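PDB 6RK0: uncharacterized protein from Azotobacter vinelandii, which binds FAD and heme b as a flavocytochrome, and probably acts as a low-potential terminal oxidase associated with the iron-only nitrogenase. Local coordinates for residues E13-R18 / A28-E33; R68-G73 / E121-E126; A127-K132 / T159-L164. All blocks are in the same frame, centred on the assembly; numbering follows the deposited sequence.

Interaction 1: E13-R18 / A28-E33; sequences EAPSDR and ARYDQE. With FAD (flavin-adenine dinucleotide), chain G.
A14 packs its CA and CB over one face of the Y30 ring, and this is the tight part of the contact. Its CA sits 3.6 Å from the centroid of the Y30 ring and only 9° off the ring normal, a CH-pi contact over the middle of the face. On the same face A14 CB reaches Y30 CE1 at 3.6 Å, while the carbonyl carbon of E13 stands 3.6 Å from Y30 CD2, so backbone as much as side chain forms the lid. With CB directed at the loop, chi1 of -56° (CG anti to the carbonyl carbon) turns one ring face to it. P15 and the E13 side chain form the looser, solvent-facing side: P15 CD approaches Y30 CD1 obliquely at 3.8 Å, and E13 CB points away from 28-33. Y30 OH is hydrogen-bonded to V21 N, which ties the ring's far end to the chain that lines the FAD pocket. Further along, R18 O takes a hydrogen bond from FAD O3B at 2.8 Å, and the R18 guanidinium forms salt bridges with E168 and D87. The loop before strand 28-29 rests on Y30, in the short link from that strand to helix 32-40; the strand itself pairs antiparallel with 169-174.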
loop_
_atom_site.group_PDB
_atom_site.type_symbol
_atom_site.label_atom_id
_atom_site.label_comp_id
_atom_site.label_asym_id
_atom_site.label_seq_id
_atom_site.Cartn_x
_atom_site.Cartn_y
_atom_site.Cartn_z
ATOM N N GLU A 13 -24.526 -5.550 8.665
ATOM C CA GLU A 13 -23.687 -6.728 8.519
ATOM C C GLU A 13 -22.987 -6.688 7.168
ATOM O O GLU A 13 -23.194 -5.773 6.361
ATOM C CB GLU A 13 -24.517 -7.999 8.661
ATOM C CG GLU A 13 -24.787 -8.379 10.114
ATOM C CD GLU A 13 -25.673 -9.602 10.255
ATOM O OE1 GLU A 13 -25.279 -10.538 10.986
ATOM O OE2 GLU A 13 -26.761 -9.624 9.638
ATOM N N ALA A 14 -22.194 -7.721 6.889
ATOM C CA ALA A 14 -21.454 -7.714 5.647
ATOM C C ALA A 14 -22.411 -7.751 4.455
ATOM O O ALA A 14 -23.471 -8.380 4.508
ATOM C CB ALA A 14 -20.537 -8.927 5.588
ATOM N N PRO A 15 -22.050 -7.099 3.349
ATOM C CA PRO A 15 -22.943 -7.102 2.170
ATOM C C PRO A 15 -22.977 -8.416 1.420
ATOM O O PRO A 15 -23.900 -8.622 0.621
ATOM C CB PRO A 15 -22.412 -5.952 1.295
ATOM C CG PRO A 15 -21.008 -5.809 1.704
ATOM C CD PRO A 15 -20.928 -6.158 3.194
ATOM N N SER A 16 -22.031 -9.316 1.685
ATOM C CA SER A 16 -21.993 -10.619 1.031
ATOM C C SER A 16 -21.224 -11.585 1.920
ATOM O O SER A 16 -20.435 -11.159 2.765
ATOM C CB SER A 16 -21.349 -10.539 -0.342
ATOM O OG SER A 16 -19.991 -10.180 -0.186
ATOM N N ASP A 17 -21.384 -12.895 1.670
ATOM C CA ASP A 17 -20.574 -13.861 2.412
ATOM C C ASP A 17 -19.090 -13.611 2.192
ATOM O O ASP A 17 -18.300 -13.705 3.141
ATOM C CB ASP A 17 -20.907 -15.304 1.989
ATOM C CG ASP A 17 -22.250 -15.764 2.455
ATOM O OD1 ASP A 17 -22.899 -15.089 3.293
ATOM O OD2 ASP A 17 -22.673 -16.819 1.968
ATOM N N ARG A 18 -18.687 -13.270 0.968
ATOM C CA ARG A 18 -17.257 -13.173 0.708
ATOM C C ARG A 18 -16.629 -11.900 1.264
ATOM O O ARG A 18 -15.394 -11.830 1.298
ATOM C CB ARG A 18 -16.944 -13.377 -0.770
ATOM C CG ARG A 18 -17.431 -12.294 -1.637
ATOM C CD ARG A 18 -17.009 -12.541 -3.076
ATOM N NE ARG A 18 -17.473 -11.465 -3.918
ATOM C CZ ARG A 18 -17.355 -11.462 -5.246
ATOM N NH1 ARG A 18 -16.719 -12.422 -5.916
ATOM N NH2 ARG A 18 -17.884 -10.451 -5.924
ATOM N N ALA A 28 -14.394 -4.790 12.308
ATOM C CA ALA A 28 -15.039 -4.644 11.011
ATOM C C ALA A 28 -16.000 -3.464 11.004
ATOM O O ALA A 28 -16.687 -3.169 11.996
ATOM C CB ALA A 28 -15.850 -5.888 10.680
ATOM N N ARG A 29 -16.086 -2.794 9.859
ATOM C CA ARG A 29 -17.104 -1.777 9.589
ATOM C C ARG A 29 -17.597 -1.994 8.179
ATOM O O ARG A 29 -16.794 -2.179 7.262
ATOM C CB ARG A 29 -16.522 -0.356 9.718
ATOM C CG ARG A 29 -15.970 -0.032 11.074
ATOM C CD ARG A 29 -17.074 0.250 12.055
ATOM N NE ARG A 29 -17.906 1.405 11.677
ATOM C CZ ARG A 29 -18.062 2.508 12.408
ATOM N NH1 ARG A 29 -17.435 2.663 13.566
ATOM N NH2 ARG A 29 -18.861 3.456 11.957
ATOM N N TYR A 30 -18.910 -1.946 8.003
ATOM C CA TYR A 30 -19.523 -2.120 6.703
ATOM C C TYR A 30 -20.320 -0.903 6.266
ATOM O O TYR A 30 -20.811 -0.871 5.120
ATOM C CB TYR A 30 -20.442 -3.353 6.684
ATOM C CG TYR A 30 -19.724 -4.613 7.090
ATOM C CD1 TYR A 30 -18.824 -5.244 6.227
ATOM C CD2 TYR A 30 -19.947 -5.167 8.334
ATOM C CE1 TYR A 30 -18.169 -6.428 6.595
ATOM C CE2 TYR A 30 -19.298 -6.335 8.723
ATOM C CZ TYR A 30 -18.427 -6.960 7.831
ATOM O OH TYR A 30 -17.805 -8.134 8.167
ATOM N N ASP A 31 -20.505 0.073 7.153
ATOM C CA ASP A 31 -21.289 1.247 6.810
ATOM C C ASP A 31 -20.606 2.048 5.709
ATOM O O ASP A 31 -19.380 2.230 5.696
ATOM C CB ASP A 31 -21.497 2.116 8.044
ATOM C CG ASP A 31 -20.202 2.473 8.732
ATOM O OD1 ASP A 31 -19.500 1.568 9.244
ATOM O OD2 ASP A 31 -19.869 3.672 8.728
ATOM N N GLN A 32 -21.426 2.558 4.796
ATOM C CA GLN A 32 -20.863 3.271 3.654
ATOM C C GLN A 32 -20.189 4.580 4.073
ATOM O O GLN A 32 -19.272 5.028 3.381
ATOM C CB GLN A 32 -21.894 3.308 2.521
ATOM C CG GLN A 32 -22.130 1.859 1.839
ATOM C CD GLN A 32 -21.027 1.430 0.796
ATOM O OE1 GLN A 32 -20.736 2.223 -0.095
ATOM N NE2 GLN A 32 -20.446 0.172 0.891
ATOM N N GLU A 33 -20.552 5.177 5.216
ATOM C CA GLU A 33 -19.823 6.356 5.674
ATOM C C GLU A 33 -18.351 6.035 5.920
ATOM O O GLU A 33 -17.468 6.809 5.535
ATOM C CB GLU A 33 -20.472 6.894 6.949
ATOM C CG GLU A 33 -19.806 8.140 7.452
ATOM C CD GLU A 33 -20.494 8.719 8.675
ATOM O OE1 GLU A 33 -21.666 8.351 8.966
ATOM O OE2 GLU A 33 -19.854 9.552 9.346
HETATM P PA FAD G . -10.804 -13.143 7.029
HETATM O O1A FAD G . -11.518 -12.558 8.190
HETATM O O2A FAD G . -10.801 -14.631 6.886
HETATM O O5B FAD G . -11.322 -12.468 5.687
HETATM C C5B FAD G . -12.728 -12.528 5.364
HETATM C C4B FAD G . -13.140 -11.239 4.704
HETATM O O4B FAD G . -12.879 -10.142 5.605
HETATM C C3B FAD G . -12.367 -10.860 3.451
HETATM O O3B FAD G . -12.792 -11.584 2.315
HETATM C C2B FAD G . -12.588 -9.351 3.390
HETATM O O2B FAD G . -13.832 -9.091 2.788
HETATM C C1B FAD G . -12.592 -8.966 4.870
HETATM N N9A FAD G . -11.297 -8.460 5.327
HETATM C C8A FAD G . -10.229 -9.169 5.798
HETATM N N7A FAD G . -9.188 -8.423 6.060
HETATM C C5A FAD G . -9.588 -7.143 5.726
HETATM C C6A FAD G . -8.926 -5.893 5.774
HETATM N N6A FAD G . -7.647 -5.725 6.161
HETATM N N1A FAD G . -9.615 -4.807 5.350
HETATM C C2A FAD G . -10.875 -4.965 4.938
HETATM N N3A FAD G . -11.603 -6.080 4.841
HETATM C C4A FAD G . -10.889 -7.148 5.276
HETATM N N1 FAD G . -2.625 -9.224 9.434
HETATM C C2 FAD G . -1.709 -10.141 9.870
HETATM O O2 FAD G . -2.023 -11.318 10.095
HETATM N N3 FAD G . -0.392 -9.774 10.037
HETATM C C4 FAD G . 0.110 -8.531 9.804
HETATM O O4 FAD G . 1.312 -8.288 9.912
HETATM C C4X FAD G . -0.882 -7.559 9.399
HETATM N N5 FAD G . -0.484 -6.291 9.182
HETATM C C5X FAD G . -1.434 -5.384 8.707
HETATM C C6 FAD G . -1.028 -4.071 8.405
HETATM C C7 FAD G . -1.932 -3.138 7.900
HETATM C C7M FAD G . -1.476 -1.725 7.603
HETATM C C8 FAD G . -3.270 -3.532 7.679
HETATM C C8M FAD G . -4.255 -2.598 7.062
HETATM C C9 FAD G . -3.674 -4.821 8.015
HETATM C C9A FAD G . -2.777 -5.754 8.500
HETATM N N10 FAD G . -3.164 -7.068 8.849
HETATM C C10 FAD G . -2.217 -8.006 9.220
HETATM C "C1'" FAD G . -4.552 -7.537 8.703
HETATM C "C2'" FAD G . -4.774 -8.267 7.391
HETATM O "O2'" FAD G . -4.972 -7.324 6.352
HETATM C "C3'" FAD G . -5.996 -9.178 7.487
HETATM O "O3'" FAD G . -7.133 -8.407 7.847
HETATM C "C4'" FAD G . -5.819 -10.313 8.488
HETATM O "O4'" FAD G . -4.585 -10.985 8.234
HETATM C "C5'" FAD G . -6.935 -11.318 8.369
HETATM O "O5'" FAD G . -7.031 -11.777 7.004
HETATM P P FAD G . -7.880 -13.049 6.618
HETATM O O1P FAD G . -7.490 -14.249 7.441
HETATM O O2P FAD G . -7.829 -13.173 5.103
HETATM O O3P FAD G . -9.335 -12.549 7.044
#

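Interaction 2: R68-G73 / E121-E126; sequences RVYWHG and ELISDE. With HEM (protoporphyrin IX containing Fe), chain C.
The R68 guanidinium carries E121 OE1 over one face, and water 1 lies in its plane, beside its edge; the Y70 ring has I123 CD1 at its edge, 4.1 Å from Y70 CE2, and meets the ring of W63, planes about 20° apart. R68 NH2 and E121 OE2, 3.6 Å apart, form an electrostatic salt bridge: the oxygen stands off the guanidinium plane, which the carboxylate meets at 34°, and no N-H points at it. Water 1 accepts from R68 NH1 at 2.9 Å and gives E121 OE2 a weak bond. R68 NE is held by S163 OG, and the chi3 bend (69°) turns the group across E121. With an alanine here the guanidinium is gone, and E121 would probably lose this counter-charge and S163 OG its partner at NE. H72 NE2 binds the heme iron at 2.0 Å, with water 2 as the other axial ligand, and H72 O hydrogen-bonds FAD N3, linking both cofactors. Strand 159-165 lies between strands 68-74 and 121-122, antiparallel to both, while helix 126-140 packs against I123.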
loop_
_atom_site.group_PDB
_atom_site.type_symbol
_atom_site.label_atom_id
_atom_site.label_comp_id
_atom_site.label_asym_id
_atom_site.label_seq_id
_atom_site.Cartn_x
_atom_site.Cartn_y
_atom_site.Cartn_z
ATOM N N ARG A 68 -18.922 4.731 -6.935
ATOM C CA ARG A 68 -17.928 3.968 -7.676
ATOM C C ARG A 68 -16.548 4.589 -7.490
ATOM O O ARG A 68 -16.409 5.808 -7.295
ATOM C CB ARG A 68 -18.210 3.899 -9.183
ATOM C CG ARG A 68 -19.634 3.362 -9.489
ATOM C CD ARG A 68 -19.897 3.199 -10.961
ATOM N NE ARG A 68 -19.123 2.124 -11.550
ATOM C CZ ARG A 68 -19.429 0.829 -11.442
ATOM N NH1 ARG A 68 -20.515 0.397 -10.763
ATOM N NH2 ARG A 68 -18.646 -0.065 -12.013
ATOM N N VAL A 69 -15.520 3.743 -7.583
ATOM C CA VAL A 69 -14.146 4.197 -7.689
ATOM C C VAL A 69 -13.637 3.918 -9.082
ATOM O O VAL A 69 -14.119 3.007 -9.776
ATOM C CB VAL A 69 -13.199 3.575 -6.641
ATOM C CG1 VAL A 69 -13.553 4.057 -5.255
ATOM C CG2 VAL A 69 -13.138 2.078 -6.781
ATOM N N TYR A 70 -12.648 4.709 -9.483
ATOM C CA TYR A 70 -12.116 4.734 -10.830
ATOM C C TYR A 70 -10.596 4.671 -10.774
ATOM O O TYR A 70 -9.982 5.192 -9.840
ATOM C CB TYR A 70 -12.483 6.075 -11.539
ATOM C CG TYR A 70 -13.981 6.238 -11.736
ATOM C CD1 TYR A 70 -14.810 6.615 -10.677
ATOM C CD2 TYR A 70 -14.570 5.975 -12.979
ATOM C CE1 TYR A 70 -16.206 6.730 -10.858
ATOM C CE2 TYR A 70 -15.955 6.097 -13.151
ATOM C CZ TYR A 70 -16.754 6.456 -12.085
ATOM O OH TYR A 70 -18.101 6.571 -12.307
ATOM N N TRP A 71 -9.993 4.086 -11.814
ATOM C CA TRP A 71 -8.544 4.117 -11.979
ATOM C C TRP A 71 -8.251 4.118 -13.479
ATOM O O TRP A 71 -9.139 3.849 -14.306
ATOM C CB TRP A 71 -7.837 2.987 -11.212
ATOM C CG TRP A 71 -8.190 1.588 -11.629
ATOM C CD1 TRP A 71 -7.442 0.734 -12.387
ATOM C CD2 TRP A 71 -9.355 0.830 -11.230
ATOM N NE1 TRP A 71 -8.076 -0.487 -12.482
ATOM C CE2 TRP A 71 -9.241 -0.456 -11.775
ATOM C CE3 TRP A 71 -10.475 1.119 -10.442
ATOM C CZ2 TRP A 71 -10.218 -1.457 -11.573
ATOM C CZ3 TRP A 71 -11.461 0.144 -10.268
ATOM C CH2 TRP A 71 -11.302 -1.114 -10.820
ATOM N N HIS A 72 -7.019 4.467 -13.839
ATOM C CA HIS A 72 -6.657 4.687 -15.229
ATOM C C HIS A 72 -5.329 4.017 -15.556
ATOM O O HIS A 72 -4.511 3.741 -14.678
ATOM C CB HIS A 72 -6.566 6.188 -15.569
ATOM C CG HIS A 72 -5.215 6.790 -15.262
ATOM N ND1 HIS A 72 -4.688 6.895 -13.986
ATOM C CD2 HIS A 72 -4.254 7.271 -16.085
ATOM C CE1 HIS A 72 -3.469 7.387 -14.061
ATOM N NE2 HIS A 72 -3.187 7.634 -15.317
ATOM N N GLY A 73 -5.080 3.842 -16.847
ATOM C CA GLY A 73 -3.802 3.345 -17.324
ATOM C C GLY A 73 -3.845 3.265 -18.828
ATOM O O GLY A 73 -4.572 4.014 -19.484
ATOM N N GLU A 121 -15.717 -2.377 -14.655
ATOM C CA GLU A 121 -16.223 -2.038 -15.972
ATOM C C GLU A 121 -15.326 -1.007 -16.623
ATOM O O GLU A 121 -14.895 -0.061 -15.962
ATOM C CB GLU A 121 -17.645 -1.400 -15.853
ATOM C CG GLU A 121 -18.639 -2.290 -15.091
ATOM C CD GLU A 121 -19.972 -1.617 -14.780
ATOM O OE1 GLU A 121 -20.287 -0.529 -15.340
ATOM O OE2 GLU A 121 -20.725 -2.199 -13.952
ATOM N N LEU A 122 -15.058 -1.170 -17.914
ATOM C CA LEU A 122 -14.282 -0.162 -18.638
ATOM C C LEU A 122 -15.199 0.918 -19.190
ATOM O O LEU A 122 -16.325 0.653 -19.598
ATOM C CB LEU A 122 -13.570 -0.743 -19.845
ATOM C CG LEU A 122 -12.490 -1.749 -19.540
ATOM C CD1 LEU A 122 -11.868 -2.217 -20.850
ATOM C CD2 LEU A 122 -11.422 -1.239 -18.546
ATOM N N ILE A 123 -14.692 2.142 -19.242
ATOM C CA ILE A 123 -15.418 3.220 -19.907
ATOM C C ILE A 123 -15.035 3.199 -21.383
ATOM O O ILE A 123 -13.905 3.519 -21.741
ATOM C CB ILE A 123 -15.082 4.571 -19.273
ATOM C CG1 ILE A 123 -15.404 4.569 -17.791
ATOM C CG2 ILE A 123 -15.813 5.681 -20.014
ATOM C CD1 ILE A 123 -15.209 5.857 -17.143
ATOM N N SER A 124 -15.973 2.849 -22.246
ATOM C CA SER A 124 -15.700 2.840 -23.686
ATOM C C SER A 124 -16.047 4.150 -24.371
ATOM O O SER A 124 -15.547 4.420 -25.467
ATOM C CB SER A 124 -16.438 1.681 -24.366
ATOM O OG SER A 124 -17.825 1.797 -24.145
ATOM N N ASP A 125 -16.898 4.952 -23.755
ATOM C CA ASP A 125 -17.315 6.230 -24.315
ATOM C C ASP A 125 -16.215 7.273 -24.060
ATOM O O ASP A 125 -15.894 7.594 -22.906
ATOM C CB ASP A 125 -18.608 6.617 -23.624
ATOM C CG ASP A 125 -19.149 7.889 -24.132
ATOM O OD1 ASP A 125 -18.367 8.853 -24.328
ATOM O OD2 ASP A 125 -20.371 7.946 -24.312
ATOM N N GLU A 126 -15.581 7.761 -25.140
ATOM C CA GLU A 126 -14.411 8.619 -24.990
ATOM C C GLU A 126 -14.734 9.934 -24.299
ATOM O O GLU A 126 -13.880 10.496 -23.595
ATOM C CB GLU A 126 -13.749 8.884 -26.347
ATOM C CG GLU A 126 -13.334 7.646 -27.121
ATOM C CD GLU A 126 -12.101 6.941 -26.585
ATOM O OE1 GLU A 126 -11.396 7.454 -25.701
ATOM O OE2 GLU A 126 -11.827 5.800 -27.055
HETATM C CHA HEM C . 0.086 5.728 -16.748
HETATM C CHB HEM C . -0.120 8.557 -12.887
HETATM C CHC HEM C . -3.292 11.381 -15.170
HETATM C CHD HEM C . -2.853 8.723 -19.124
HETATM C C1A HEM C . 0.302 6.280 -15.514
HETATM C C2A HEM C . 1.217 5.709 -14.532
HETATM C C3A HEM C . 1.166 6.489 -13.436
HETATM C C4A HEM C . 0.216 7.545 -13.754
HETATM C CMA HEM C . 1.918 6.384 -12.138
HETATM C CAA HEM C . 2.107 4.473 -14.732
HETATM C CBA HEM C . 3.401 4.774 -15.537
HETATM C CGA HEM C . 4.377 3.661 -15.256
HETATM O O1A HEM C . 5.386 3.844 -14.486
HETATM O O2A HEM C . 4.145 2.519 -15.775
HETATM C C1B HEM C . -0.977 9.590 -13.162
HETATM C C2B HEM C . -1.372 10.614 -12.223
HETATM C C3B HEM C . -2.261 11.382 -12.869
HETATM C C4B HEM C . -2.429 10.863 -14.213
HETATM C CMB HEM C . -0.832 10.694 -10.800
HETATM C CAB HEM C . -3.014 12.610 -12.418
HETATM C CBB HEM C . -2.764 13.313 -11.319
HETATM C C1C HEM C . -3.451 10.903 -16.438
HETATM C C2C HEM C . -4.311 11.485 -17.423
HETATM C C3C HEM C . -4.157 10.780 -18.548
HETATM C C4C HEM C . -3.217 9.727 -18.263
HETATM C CMC HEM C . -5.240 12.657 -17.147
HETATM C CAC HEM C . -4.801 10.989 -19.892
HETATM C CBC HEM C . -5.041 12.239 -20.351
HETATM C C1D HEM C . -2.043 7.637 -18.813
HETATM C C2D HEM C . -1.714 6.572 -19.714
HETATM C C3D HEM C . -0.905 5.737 -19.060
HETATM C C4D HEM C . -0.718 6.277 -17.725
HETATM C CMD HEM C . -2.211 6.436 -21.152
HETATM C CAD HEM C . -0.214 4.488 -19.595
HETATM C CBD HEM C . 1.189 4.843 -20.123
HETATM C CGD HEM C . 1.803 3.665 -20.858
HETATM O O1D HEM C . 2.403 2.782 -20.214
HETATM O O2D HEM C . 1.673 3.593 -22.101
HETATM N NA HEM C . -0.297 7.406 -15.025
HETATM N NB HEM C . -1.610 9.752 -14.367
HETATM N NC HEM C . -2.791 9.838 -16.971
HETATM N ND HEM C . -1.428 7.453 -17.604
HETATM FE FE HEM C . -1.571 8.599 -16.008
HETATM O O HOH W 1 -21.478 -2.324 -10.673
HETATM O O HOH W 2 0.086 9.728 -16.677
#

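Interaction 3: A127-K132 / T159-L164; sequences AVKAEK and TAVASL. With HEM (protoporphyrin IX containing Fe), chain C.
K129 makes the one hydrogen bond between 127-132 and 159-164: its NZ donates to T159 O at 2.6 Å. The C=O...N angle of 174° puts the amine nearly straight out from the carbonyl. CG stands opposite the backbone N (chi1 -174°), which sends the chain off the helix toward the strand, and the turn at chi3 (-66°) brings NZ over to that oxygen. A salt bridge to E126 is the second strong hold on this buried amine. Apolar packing comes from the same chain: K129 CG touches V161 CG2 at 3.6 Å as the two side chains run antiparallel alongside one another. Helix 126-140 is thereby laid on strand 159-165 of the split beta-barrel of the pyridoxamine 5'-phosphate oxidase-like family, with V161 also meeting L133 of the helix. Heme contacts fall to T159, whose OG1 lies 3.3 Å from HEM CAC and is hydrogen-bonded to E155 O. T159 also packs on Y105 of the second subunit.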
loop_
_atom_site.group_PDB
_atom_site.type_symbol
_atom_site.label_atom_id
_atom_site.label_comp_id
_atom_site.label_asym_id
_atom_site.label_seq_id
_atom_site.Cartn_x
_atom_site.Cartn_y
_atom_site.Cartn_z
ATOM N N ALA A 127 -15.933 10.476 -24.535
ATOM C CA ALA A 127 -16.309 11.742 -23.915
ATOM C C ALA A 127 -16.500 11.564 -22.415
ATOM O O ALA A 127 -16.078 12.416 -21.624
ATOM C CB ALA A 127 -17.566 12.296 -24.579
ATOM N N VAL A 128 -17.127 10.459 -22.002
ATOM C CA VAL A 128 -17.257 10.175 -20.577
ATOM C C VAL A 128 -15.890 9.963 -19.944
ATOM O O VAL A 128 -15.599 10.489 -18.869
ATOM C CB VAL A 128 -18.161 8.960 -20.357
ATOM C CG1 VAL A 128 -18.230 8.611 -18.871
ATOM C CG2 VAL A 128 -19.575 9.278 -20.881
ATOM N N LYS A 129 -15.020 9.245 -20.631
ATOM C CA LYS A 129 -13.683 8.994 -20.106
ATOM C C LYS A 129 -12.953 10.310 -19.845
ATOM O O LYS A 129 -12.340 10.497 -18.789
ATOM C CB LYS A 129 -12.950 8.133 -21.122
ATOM C CG LYS A 129 -11.614 7.654 -20.679
ATOM C CD LYS A 129 -10.772 7.148 -21.898
ATOM C CE LYS A 129 -11.300 5.909 -22.598
ATOM N NZ LYS A 129 -10.375 5.671 -23.770
ATOM N N ALA A 130 -13.032 11.255 -20.788
ATOM C CA ALA A 130 -12.353 12.540 -20.611
ATOM C C ALA A 130 -12.925 13.310 -19.425
ATOM O O ALA A 130 -12.186 13.964 -18.667
ATOM C CB ALA A 130 -12.433 13.366 -21.897
ATOM N N GLU A 131 -14.238 13.233 -19.244
ATOM C CA GLU A 131 -14.845 13.874 -18.093
ATOM C C GLU A 131 -14.329 13.274 -16.786
ATOM O O GLU A 131 -14.023 14.010 -15.842
ATOM C CB GLU A 131 -16.355 13.736 -18.231
ATOM C CG GLU A 131 -17.110 14.504 -17.188
ATOM C CD GLU A 131 -18.571 14.779 -17.511
ATOM O OE1 GLU A 131 -19.134 14.209 -18.465
ATOM O OE2 GLU A 131 -19.208 15.590 -16.795
ATOM N N LYS A 132 -14.221 11.946 -16.721
ATOM C CA LYS A 132 -13.749 11.290 -15.501
ATOM C C LYS A 132 -12.284 11.635 -15.222
ATOM O O LYS A 132 -11.903 11.845 -14.066
ATOM C CB LYS A 132 -13.931 9.773 -15.612
ATOM C CG LYS A 132 -15.308 9.217 -15.879
ATOM C CD LYS A 132 -16.279 9.521 -14.780
ATOM C CE LYS A 132 -17.638 8.927 -15.007
ATOM N NZ LYS A 132 -18.566 9.569 -14.052
ATOM N N THR A 159 -5.826 6.078 -23.303
ATOM C CA THR A 159 -6.022 5.856 -21.870
ATOM C C THR A 159 -7.223 4.947 -21.645
ATOM O O THR A 159 -8.242 5.088 -22.311
ATOM C CB THR A 159 -6.249 7.196 -21.165
ATOM O OG1 THR A 159 -5.206 8.113 -21.525
ATOM C CG2 THR A 159 -6.255 7.083 -19.646
ATOM N N ALA A 160 -7.096 4.008 -20.723
ATOM C CA ALA A 160 -8.226 3.246 -20.216
ATOM C C ALA A 160 -8.652 3.839 -18.872
ATOM O O ALA A 160 -7.799 4.294 -18.091
ATOM C CB ALA A 160 -7.841 1.788 -19.988
ATOM N N VAL A 161 -9.963 3.825 -18.618
ATOM C CA VAL A 161 -10.497 4.106 -17.305
ATOM C C VAL A 161 -11.437 2.975 -16.930
ATOM O O VAL A 161 -12.329 2.617 -17.705
ATOM C CB VAL A 161 -11.219 5.467 -17.238
ATOM C CG1 VAL A 161 -11.857 5.654 -15.867
ATOM C CG2 VAL A 161 -10.251 6.593 -17.560
ATOM N N ALA A 162 -11.202 2.400 -15.756
ATOM C CA ALA A 162 -12.057 1.358 -15.213
ATOM C C ALA A 162 -12.752 1.877 -13.966
ATOM O O ALA A 162 -12.266 2.803 -13.310
ATOM C CB ALA A 162 -11.204 0.132 -14.815
ATOM N N SER A 163 -13.885 1.265 -13.629
ATOM C CA SER A 163 -14.548 1.594 -12.377
ATOM C C SER A 163 -15.134 0.356 -11.722
ATOM O O SER A 163 -15.415 -0.655 -12.376
ATOM C CB SER A 163 -15.633 2.649 -12.559
ATOM O OG SER A 163 -16.792 2.133 -13.145
ATOM N N LEU A 164 -15.350 0.483 -10.418
ATOM C CA LEU A 164 -15.867 -0.592 -9.598
ATOM C C LEU A 164 -16.808 0.008 -8.574
ATOM O O LEU A 164 -16.487 1.007 -7.933
ATOM C CB LEU A 164 -14.705 -1.297 -8.890
ATOM C CG LEU A 164 -15.022 -2.462 -7.979
ATOM C CD1 LEU A 164 -15.614 -3.652 -8.751
ATOM C CD2 LEU A 164 -13.737 -2.902 -7.225
HETATM C CHA HEM C . 0.086 5.728 -16.748
HETATM C CHB HEM C . -0.120 8.557 -12.887
HETATM C CHC HEM C . -3.292 11.381 -15.170
HETATM C CHD HEM C . -2.853 8.723 -19.124
HETATM C C1A HEM C . 0.302 6.280 -15.514
HETATM C C2A HEM C . 1.217 5.709 -14.532
HETATM C C3A HEM C . 1.166 6.489 -13.436
HETATM C C4A HEM C . 0.216 7.545 -13.754
HETATM C CMA HEM C . 1.918 6.384 -12.138
HETATM C CAA HEM C . 2.107 4.473 -14.732
HETATM C CBA HEM C . 3.401 4.774 -15.537
HETATM C CGA HEM C . 4.377 3.661 -15.256
HETATM O O1A HEM C . 5.386 3.844 -14.486
HETATM O O2A HEM C . 4.145 2.519 -15.775
HETATM C C1B HEM C . -0.977 9.590 -13.162
HETATM C C2B HEM C . -1.372 10.614 -12.223
HETATM C C3B HEM C . -2.261 11.382 -12.869
HETATM C C4B HEM C . -2.429 10.863 -14.213
HETATM C CMB HEM C . -0.832 10.694 -10.800
HETATM C CAB HEM C . -3.014 12.610 -12.418
HETATM C CBB HEM C . -2.764 13.313 -11.319
HETATM C C1C HEM C . -3.451 10.903 -16.438
HETATM C C2C HEM C . -4.311 11.485 -17.423
HETATM C C3C HEM C . -4.157 10.780 -18.548
HETATM C C4C HEM C . -3.217 9.727 -18.263
HETATM C CMC HEM C . -5.240 12.657 -17.147
HETATM C CAC HEM C . -4.801 10.989 -19.892
HETATM C CBC HEM C . -5.041 12.239 -20.351
HETATM C C1D HEM C . -2.043 7.637 -18.813
HETATM C C2D HEM C . -1.714 6.572 -19.714
HETATM C C3D HEM C . -0.905 5.737 -19.060
HETATM C C4D HEM C . -0.718 6.277 -17.725
HETATM C CMD HEM C . -2.211 6.436 -21.152
HETATM C CAD HEM C . -0.214 4.488 -19.595
HETATM C CBD HEM C . 1.189 4.843 -20.123
HETATM C CGD HEM C . 1.803 3.665 -20.858
HETATM O O1D HEM C . 2.403 2.782 -20.214
HETATM O O2D HEM C . 1.673 3.593 -22.101
HETATM N NA HEM C . -0.297 7.406 -15.025
HETATM N NB HEM C . -1.610 9.752 -14.367
HETATM N NC HEM C . -2.791 9.838 -16.971
HETATM N ND HEM C . -1.428 7.453 -17.604
HETATM FE FE HEM C . -1.571 8.599 -16.008
HETATM O O HOH W 2 0.086 9.728 -16.677
#

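Interaction 1 is a surface contact, with none of its touching residues buried; interaction 2 is partly buried and interaction 3 fully so. Interactions 2 and 3 have centres about 4 Å apart and share one part of the sheet: strand 68-74 pairs antiparallel with 159-165, with a probable hydrogen bond from A160 N to G73 O at 2.8 Å, and helix 126-140 follows strand 121-122 in the chain. Interaction 1 is centred about 24 Å from interaction 2 and about 27 Å from interaction 3, at another part of the same sheet. Chemistry follows place: an aromatic face under a loop beside FAD, an out-of-plane ion pair reached by water, and a buried lysine on a backbone carbonyl.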